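Side-chain contacts in phosphodiesterase (Pseudomonas aeruginosa, PDB 4G75), which is a colicin M-like bacteriocin that probably hydrolyses the lipid-linked peptidoglycan precursor of target cells in a magnesium-dependent reaction, blocking wall synthesis: residues 57-62 against 66-71; 87-92 against 151-156. One frame throughout, in Å; residues are numbered along the deposited sequence.

Contact 1: residues 57-62 against 66-71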
ATOM      1  N   PRO A  57     -11.262  -9.636  -2.010  1.00  7.75           N
ATOM      2  CA  PRO A  57     -12.520  -9.095  -1.477  1.00  6.75           C
ATOM      3  C   PRO A  57     -13.080  -7.954  -2.326  1.00 12.72           C
ATOM      4  O   PRO A  57     -14.288  -7.902  -2.544  1.00 11.57           O
ATOM      5  CB  PRO A  57     -12.140  -8.569  -0.086  1.00 10.52           C
ATOM      6  CG  PRO A  57     -10.792  -9.137   0.215  1.00 15.85           C
ATOM      7  CD  PRO A  57     -10.141  -9.530  -1.057  1.00 10.53           C
ATOM      8  N   LEU A  58     -12.218  -7.053  -2.799  1.00  8.76           N
ATOM      9  CA  LEU A  58     -12.681  -5.937  -3.610  1.00  8.37           C
ATOM     10  C   LEU A  58     -13.157  -6.402  -4.979  1.00  8.00           C
ATOM     11  O   LEU A  58     -14.169  -5.924  -5.485  1.00  7.78           O
ATOM     12  CB  LEU A  58     -11.591  -4.874  -3.756  1.00 10.24           C
ATOM     13  CG  LEU A  58     -11.280  -4.063  -2.499  1.00  8.94           C
ATOM     14  CD1 LEU A  58     -10.128  -3.105  -2.792  1.00  8.24           C
ATOM     15  CD2 LEU A  58     -12.508  -3.292  -2.047  1.00  6.86           C
ATOM     16  N   LEU A  59     -12.437  -7.352  -5.565  1.00  9.41           N
ATOM     17  CA  LEU A  59     -12.812  -7.873  -6.872  1.00 16.03           C
ATOM     18  C   LEU A  59     -14.158  -8.585  -6.821  1.00 11.84           C
ATOM     19  O   LEU A  59     -14.962  -8.483  -7.748  1.00 11.33           O
ATOM     20  CB  LEU A  59     -11.727  -8.805  -7.413  1.00  9.39           C
ATOM     21  CG  LEU A  59     -10.501  -8.088  -7.983  1.00  9.87           C
ATOM     22  CD1 LEU A  59      -9.394  -9.086  -8.247  1.00 13.00           C
ATOM     23  CD2 LEU A  59     -10.857  -7.315  -9.245  1.00 11.46           C
ATOM     24  N   ALA A  60     -14.409  -9.301  -5.736  1.00  9.78           N
ATOM     25  CA  ALA A  60     -15.671 -10.012  -5.604  1.00  9.30           C
ATOM     26  C   ALA A  60     -16.832  -9.023  -5.570  1.00 12.23           C
ATOM     27  O   ALA A  60     -17.868  -9.251  -6.191  1.00 13.57           O
ATOM     28  CB  ALA A  60     -15.664 -10.891  -4.362  1.00 11.65           C
ATOM     29  N   LEU A  61     -16.655  -7.927  -4.842  1.00 11.44           N
ATOM     30  CA  LEU A  61     -17.677  -6.895  -4.771  1.00  8.09           C
ATOM     31  C   LEU A  61     -17.896  -6.280  -6.147  1.00 16.84           C
ATOM     32  O   LEU A  61     -19.029  -6.190  -6.622  1.00 12.35           O
ATOM     33  CB  LEU A  61     -17.277  -5.802  -3.772  1.00 10.83           C
ATOM     34  CG  LEU A  61     -17.178  -6.298  -2.329  1.00  7.10           C
ATOM     35  CD1 LEU A  61     -16.678  -5.201  -1.407  1.00  8.16           C
ATOM     36  CD2 LEU A  61     -18.529  -6.828  -1.860  1.00 10.93           C
ATOM     37  N   TRP A  62     -16.805  -5.869  -6.786  1.00  9.42           N
ATOM     38  CA  TRP A  62     -16.897  -5.214  -8.088  1.00 10.12           C
ATOM     39  C   TRP A  62     -17.507  -6.125  -9.140  1.00 12.92           C
ATOM     40  O   TRP A  62     -18.357  -5.693  -9.923  1.00 11.21           O
ATOM     41  CB  TRP A  62     -15.527  -4.717  -8.571  1.00  8.63           C
ATOM     42  CG  TRP A  62     -15.641  -3.888  -9.816  1.00  6.07           C
ATOM     43  CD1 TRP A  62     -15.524  -4.321 -11.112  1.00 12.45           C
ATOM     44  CD2 TRP A  62     -15.940  -2.489  -9.887  1.00  9.83           C
ATOM     45  NE1 TRP A  62     -15.713  -3.270 -11.978  1.00 12.74           N
ATOM     46  CE2 TRP A  62     -15.966  -2.135 -11.252  1.00 15.83           C
ATOM     47  CE3 TRP A  62     -16.171  -1.498  -8.927  1.00  9.25           C
ATOM     48  CZ2 TRP A  62     -16.218  -0.835 -11.681  1.00 13.88           C
ATOM     49  CZ3 TRP A  62     -16.422  -0.204  -9.356  1.00 17.83           C
ATOM     50  CH2 TRP A  62     -16.444   0.114 -10.722  1.00 18.57           C
ATOM     51  N   ALA A  66     -20.569  -4.838 -11.220  1.00 13.99           N
ATOM     52  CA  ALA A  66     -20.443  -4.619 -12.661  1.00 15.56           C
ATOM     53  C   ALA A  66     -20.906  -5.811 -13.495  1.00 17.63           C
ATOM     54  O   ALA A  66     -20.760  -5.808 -14.717  1.00 22.34           O
ATOM     55  CB  ALA A  66     -19.012  -4.240 -13.023  1.00 10.25           C
ATOM     56  N   ASN A  67     -21.455  -6.826 -12.835  1.00 14.93           N
ATOM     57  CA  ASN A  67     -21.983  -7.995 -13.534  1.00 19.87           C
ATOM     58  C   ASN A  67     -20.958  -8.652 -14.448  1.00 29.44           C
ATOM     59  O   ASN A  67     -21.215  -8.875 -15.634  1.00 19.62           O
ATOM     60  CB  ASN A  67     -23.223  -7.616 -14.342  1.00 18.45           C
ATOM     61  CG  ASN A  67     -24.345  -7.101 -13.471  1.00 48.27           C
ATOM     62  OD1 ASN A  67     -24.868  -6.008 -13.694  1.00 53.54           O
ATOM     63  ND2 ASN A  67     -24.715  -7.881 -12.462  1.00 38.72           N
ATOM     64  N   TRP A  68     -19.790  -8.961 -13.898  1.00 13.07           N
ATOM     65  CA  TRP A  68     -18.767  -9.646 -14.665  1.00 16.21           C
ATOM     66  C   TRP A  68     -19.171 -11.090 -14.885  1.00 18.12           C
ATOM     67  O   TRP A  68     -18.775 -11.706 -15.868  1.00 14.77           O
ATOM     68  CB  TRP A  68     -17.433  -9.621 -13.924  1.00 16.69           C
ATOM     69  CG  TRP A  68     -16.713  -8.316 -13.971  1.00 13.18           C
ATOM     70  CD1 TRP A  68     -17.182  -7.128 -14.450  1.00 16.97           C
ATOM     71  CD2 TRP A  68     -15.399  -8.061 -13.474  1.00 13.63           C
ATOM     72  NE1 TRP A  68     -16.225  -6.149 -14.301  1.00 14.50           N
ATOM     73  CE2 TRP A  68     -15.121  -6.700 -13.703  1.00 16.61           C
ATOM     74  CE3 TRP A  68     -14.426  -8.858 -12.866  1.00 14.33           C
ATOM     75  CZ2 TRP A  68     -13.908  -6.114 -13.341  1.00 13.32           C
ATOM     76  CZ3 TRP A  68     -13.219  -8.278 -12.516  1.00 13.48           C
ATOM     77  CH2 TRP A  68     -12.973  -6.918 -12.752  1.00  8.37           C
ATOM     78  N   GLY A  69     -19.950 -11.628 -13.953  1.00 17.61           N
ATOM     79  CA  GLY A  69     -20.333 -13.027 -13.993  1.00 24.13           C
ATOM     80  C   GLY A  69     -19.151 -13.948 -13.750  1.00 39.09           C
ATOM     81  O   GLY A  69     -19.166 -15.110 -14.147  1.00 22.84           O
ATOM     82  N   THR A  70     -18.121 -13.423 -13.095  1.00 18.84           N
ATOM     83  CA  THR A  70     -16.914 -14.188 -12.811  1.00 14.90           C
ATOM     84  C   THR A  70     -16.871 -14.645 -11.354  1.00 25.67           C
ATOM     85  O   THR A  70     -17.834 -14.457 -10.608  1.00 19.25           O
ATOM     86  CB  THR A  70     -15.655 -13.357 -13.124  1.00 23.72           C
ATOM     87  OG1 THR A  70     -15.793 -12.053 -12.547  1.00 20.32           O
ATOM     88  CG2 THR A  70     -15.483 -13.214 -14.627  1.00 16.83           C
ATOM     89  N   THR A  71     -15.750 -15.238 -10.948  1.00 23.28           N
ATOM     90  CA  THR A  71     -15.635 -15.812  -9.608  1.00 16.73           C
ATOM     91  C   THR A  71     -15.778 -14.756  -8.515  1.00 22.93           C
ATOM     92  O   THR A  71     -15.318 -13.623  -8.665  1.00 14.46           O
ATOM     93  CB  THR A  71     -14.295 -16.557  -9.412  1.00 14.73           C
ATOM     94  OG1 THR A  71     -14.306 -17.252  -8.157  1.00 13.79           O
ATOM     95  CG2 THR A  71     -13.126 -15.580  -9.432  1.00 25.33           C
TER
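Trp62 and Trp68 meet where helix 55-65 ends in a Schellman motif and the chain folds back beside its own last turns. The rings cross at an angle that is neither a stack nor a T, with planes at 73°. The five-membered ring of Trp62 and the six-membered ring of Trp68 meet obliquely, their centroids 5.1 Å apart, and CD1 of Trp62 lies 3.3 Å from CZ2 of Trp68. CG of Trp62, anti to the backbone N (chi1 -172°), stands beside the carbonyl carbon and turns the indole toward the residues after the helix. Both indole N-H groups are used by one acceptor, OE1 of Glu264 on helix 255-264, so one carboxylate oxygen ties the two rings together; Arg260 of that helix forms a cation-pi contact with Trp68. Tryptophan suits both places, offering a broad apolar surface together with a single donor at the rim. Farther along the Trp68 ring, CH2 meets CD2 of Leu59 at 4.1 Å, a methyl of the branched leucine end, lying about equally near CH2 and CZ3 of the ring. Ala66 is small enough to sit close to the last turns, and its CB lies 3.6 Å from Trp62 NE1. The backbone bond from Ala66 N to Trp62 O, 2.7 Å long, continues the helical pattern.

Contact 2: residues 87-92 against 151-156; sequences WDIFDL and YLTGKG
Ile89 lays its CD1 methyl against CD1 of Leu152, 4.0 Å away, in an apolar contact between two helices that are distant in sequence. The two side chains cross at about a right angle, and Ile89 CG1 also comes within 4.1 Å of the same Leu152 methyl. Isoleucine suits this place because its beta-branch gives it two arms for two neighbours. CG1 is anti to the carbonyl carbon (chi1 -69°) and carries CD1 to Leu152, while CG2 reaches CG2 of Thr153 at 4.1 Å. Leucine branches one carbon farther out, at CG, so its CD1 methyl meets the Ile89 methyl between backbones whose nearest CA atoms, those of Ile89 and Leu152, are 8.2 Å apart. Threonine combines both kinds of chemistry: its methyl joins the apolar contact, and its hydroxyl serves a polar bridge. One water donates to Ile89 O at 3.0 Å and to Thr153 OG1 at 2.8 Å, linking a helix carbonyl to the side chain. The same OG1 is hydrogen-bonded to Ala149 O, one turn back in its own helix, which should steady the hydroxyl as the water's acceptor. Ile89 also touches Ala149, and Leu152 packs on Thr272 in a loop. The contact thus joins the middle of helix 81-102 to the last turn of helix 143-153, while the adjacent Asp88 turns to helices 34-49 and 55-65.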
ATOM      1  N   TRP A  87     -17.857   1.662   0.844  1.00  7.09           N
ATOM      2  CA  TRP A  87     -17.457   1.796   2.244  1.00  6.05           C
ATOM      3  C   TRP A  87     -16.075   1.210   2.556  1.00  6.43           C
ATOM      4  O   TRP A  87     -15.368   1.748   3.391  1.00  6.47           O
ATOM      5  CB  TRP A  87     -18.522   1.228   3.199  1.00  7.64           C
ATOM      6  CG  TRP A  87     -19.651   2.181   3.475  1.00  5.29           C
ATOM      7  CD1 TRP A  87     -20.977   1.969   3.238  1.00 12.75           C
ATOM      8  CD2 TRP A  87     -19.549   3.496   4.039  1.00  9.19           C
ATOM      9  NE1 TRP A  87     -21.710   3.069   3.624  1.00 15.76           N
ATOM     10  CE2 TRP A  87     -20.856   4.019   4.118  1.00 15.56           C
ATOM     11  CE3 TRP A  87     -18.481   4.280   4.486  1.00  8.78           C
ATOM     12  CZ2 TRP A  87     -21.123   5.288   4.627  1.00 17.25           C
ATOM     13  CZ3 TRP A  87     -18.749   5.544   4.995  1.00 10.97           C
ATOM     14  CH2 TRP A  87     -20.061   6.036   5.055  1.00 16.22           C
ATOM     15  N   ASP A  88     -15.697   0.118   1.897  1.00  7.01           N
ATOM     16  CA  ASP A  88     -14.360  -0.442   2.076  1.00  5.90           C
ATOM     17  C   ASP A  88     -13.314   0.538   1.534  1.00  6.08           C
ATOM     18  O   ASP A  88     -12.239   0.704   2.114  1.00  9.04           O
ATOM     19  CB  ASP A  88     -14.217  -1.799   1.372  1.00  9.12           C
ATOM     20  CG  ASP A  88     -14.710  -2.971   2.216  1.00  9.36           C
ATOM     21  OD1 ASP A  88     -15.378  -2.758   3.262  1.00 10.44           O
ATOM     22  OD2 ASP A  88     -14.429  -4.123   1.814  1.00  8.90           O
ATOM     23  N   ILE A  89     -13.631   1.188   0.416  1.00  7.76           N
ATOM     24  CA  ILE A  89     -12.725   2.188  -0.146  1.00 10.37           C
ATOM     25  C   ILE A  89     -12.560   3.355   0.835  1.00  8.47           C
ATOM     26  O   ILE A  89     -11.488   3.946   0.945  1.00 10.74           O
ATOM     27  CB  ILE A  89     -13.200   2.663  -1.540  1.00  6.73           C
ATOM     28  CG1 ILE A  89     -13.048   1.531  -2.560  1.00  6.10           C
ATOM     29  CG2 ILE A  89     -12.420   3.899  -2.009  1.00  6.60           C
ATOM     30  CD1 ILE A  89     -11.642   0.992  -2.679  1.00  9.91           C
ATOM     31  N   PHE A  90     -13.613   3.655   1.583  1.00  8.23           N
ATOM     32  CA  PHE A  90     -13.531   4.665   2.635  1.00 11.60           C
ATOM     33  C   PHE A  90     -12.709   4.172   3.827  1.00  5.67           C
ATOM     34  O   PHE A  90     -11.871   4.897   4.346  1.00  9.68           O
ATOM     35  CB  PHE A  90     -14.945   5.055   3.091  1.00 10.96           C
ATOM     36  CG  PHE A  90     -14.989   6.167   4.115  1.00  5.99           C
ATOM     37  CD1 PHE A  90     -14.819   7.491   3.735  1.00 11.42           C
ATOM     38  CD2 PHE A  90     -15.257   5.890   5.449  1.00  9.30           C
ATOM     39  CE1 PHE A  90     -14.890   8.521   4.675  1.00  9.93           C
ATOM     40  CE2 PHE A  90     -15.330   6.914   6.390  1.00  8.99           C
ATOM     41  CZ  PHE A  90     -15.138   8.230   6.003  1.00 11.34           C
ATOM     42  N   ASP A  91     -12.952   2.936   4.254  1.00  6.59           N
ATOM     43  CA  ASP A  91     -12.387   2.420   5.499  1.00  8.53           C
ATOM     44  C   ASP A  91     -10.916   2.042   5.407  1.00  9.41           C
ATOM     45  O   ASP A  91     -10.145   2.290   6.339  1.00  6.02           O
ATOM     46  CB  ASP A  91     -13.172   1.199   5.983  1.00  5.44           C
ATOM     47  CG  ASP A  91     -14.523   1.565   6.563  1.00  4.25           C
ATOM     48  OD1 ASP A  91     -14.722   2.750   6.907  1.00  9.21           O
ATOM     49  OD2 ASP A  91     -15.379   0.663   6.677  1.00  7.50           O
ATOM     50  N   LEU A  92     -10.535   1.426   4.293  1.00  8.88           N
ATOM     51  CA  LEU A  92      -9.174   0.925   4.139  1.00  8.69           C
ATOM     52  C   LEU A  92      -8.065   1.978   4.341  1.00  9.10           C
ATOM     53  O   LEU A  92      -7.087   1.714   5.039  1.00  6.76           O
ATOM     54  CB  LEU A  92      -9.018   0.160   2.817  1.00  7.58           C
ATOM     55  CG  LEU A  92      -9.643  -1.245   2.839  1.00  8.54           C
ATOM     56  CD1 LEU A  92      -9.912  -1.749   1.426  1.00  9.70           C
ATOM     57  CD2 LEU A  92      -8.771  -2.234   3.625  1.00  9.19           C
ATOM     58  N   TYR A 151      -6.243   6.638  -5.105  1.00  6.89           N
ATOM     59  CA  TYR A 151      -6.352   6.789  -6.551  1.00  6.29           C
ATOM     60  C   TYR A 151      -7.806   7.108  -6.927  1.00 10.26           C
ATOM     61  O   TYR A 151      -8.082   8.000  -7.743  1.00  7.26           O
ATOM     62  CB  TYR A 151      -5.877   5.487  -7.201  1.00  9.79           C
ATOM     63  CG  TYR A 151      -5.981   5.405  -8.702  1.00  8.67           C
ATOM     64  CD1 TYR A 151      -5.341   6.335  -9.522  1.00  9.81           C
ATOM     65  CD2 TYR A 151      -6.671   4.363  -9.306  1.00 10.05           C
ATOM     66  CE1 TYR A 151      -5.424   6.241 -10.904  1.00 11.15           C
ATOM     67  CE2 TYR A 151      -6.755   4.260 -10.687  1.00 12.38           C
ATOM     68  CZ  TYR A 151      -6.133   5.198 -11.476  1.00 13.01           C
ATOM     69  OH  TYR A 151      -6.215   5.091 -12.847  1.00 15.30           O
ATOM     70  N   LEU A 152      -8.738   6.398  -6.297  1.00  6.19           N
ATOM     71  CA  LEU A 152     -10.159   6.559  -6.602  1.00  7.91           C
ATOM     72  C   LEU A 152     -10.776   7.848  -6.065  1.00 13.33           C
ATOM     73  O   LEU A 152     -11.673   8.415  -6.692  1.00 10.81           O
ATOM     74  CB  LEU A 152     -10.968   5.369  -6.064  1.00  5.32           C
ATOM     75  CG  LEU A 152     -10.562   3.974  -6.541  1.00 11.02           C
ATOM     76  CD1 LEU A 152     -11.623   2.950  -6.138  1.00 10.77           C
ATOM     77  CD2 LEU A 152     -10.334   3.943  -8.037  1.00 14.65           C
ATOM     78  N   THR A 153     -10.299   8.313  -4.912  1.00  9.40           N
ATOM     79  CA  THR A 153     -11.002   9.365  -4.185  1.00  7.89           C
ATOM     80  C   THR A 153     -10.140  10.513  -3.655  1.00 10.93           C
ATOM     81  O   THR A 153     -10.673  11.491  -3.127  1.00 11.19           O
ATOM     82  CB  THR A 153     -11.781   8.774  -2.980  1.00  8.18           C
ATOM     83  OG1 THR A 153     -10.857   8.142  -2.082  1.00 11.59           O
ATOM     84  CG2 THR A 153     -12.810   7.752  -3.452  1.00 11.40           C
ATOM     85  N   GLY A 154      -8.821  10.397  -3.773  1.00  9.96           N
ATOM     86  CA  GLY A 154      -7.928  11.403  -3.215  1.00  8.67           C
ATOM     87  C   GLY A 154      -7.789  12.674  -4.044  1.00  9.44           C
ATOM     88  O   GLY A 154      -7.211  13.658  -3.589  1.00 11.07           O
ATOM     89  N   LYS A 155      -8.322  12.652  -5.260  1.00  6.26           N
ATOM     90  CA  LYS A 155      -8.332  13.837  -6.126  1.00  9.16           C
ATOM     91  C   LYS A 155      -6.946  14.446  -6.321  1.00 10.05           C
ATOM     92  O   LYS A 155      -6.786  15.668  -6.284  1.00 17.75           O
ATOM     93  CB  LYS A 155      -9.299  14.892  -5.586  1.00 14.70           C
ATOM     94  CG  LYS A 155     -10.749  14.437  -5.593  1.00  9.66           C
ATOM     95  CD  LYS A 155     -11.699  15.595  -5.282  1.00 25.15           C
ATOM     96  CE  LYS A 155     -13.124  15.251  -5.674  1.00 27.89           C
ATOM     97  NZ  LYS A 155     -14.092  16.281  -5.222  1.00 37.62           N
ATOM     98  N   GLY A 156      -5.947  13.592  -6.511  1.00  9.51           N
ATOM     99  CA  GLY A 156      -4.638  14.049  -6.941  1.00  7.29           C
ATOM    100  C   GLY A 156      -3.686  14.433  -5.821  1.00 14.79           C
ATOM    101  O   GLY A 156      -2.525  14.743  -6.077  1.00 10.17           O
TER
HETATM  102  O   HOH W   1     -10.858   6.789   0.396  1.00 17.19           O

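Overall arrangement
The two contacts share a helical region, with centres about 18 Å apart, and are joined by packing between consecutive helices: Leu58 and Leu61 of helix 55-65 touch Asp88 of helix 81-102. Contact 1 is local and only partly buried, its centre about 21 Å from that of the chain; it ties a helix to the loop that follows it, through aromatic rings and a direct backbone bond. Contact 2 is buried, its centre about 12 Å from that of the chain, and brings together segments with 58 residues between them through aliphatic methyls and a water bridge. Both lie away from the magnesium site formed by Val211, Glu213 and Asp241.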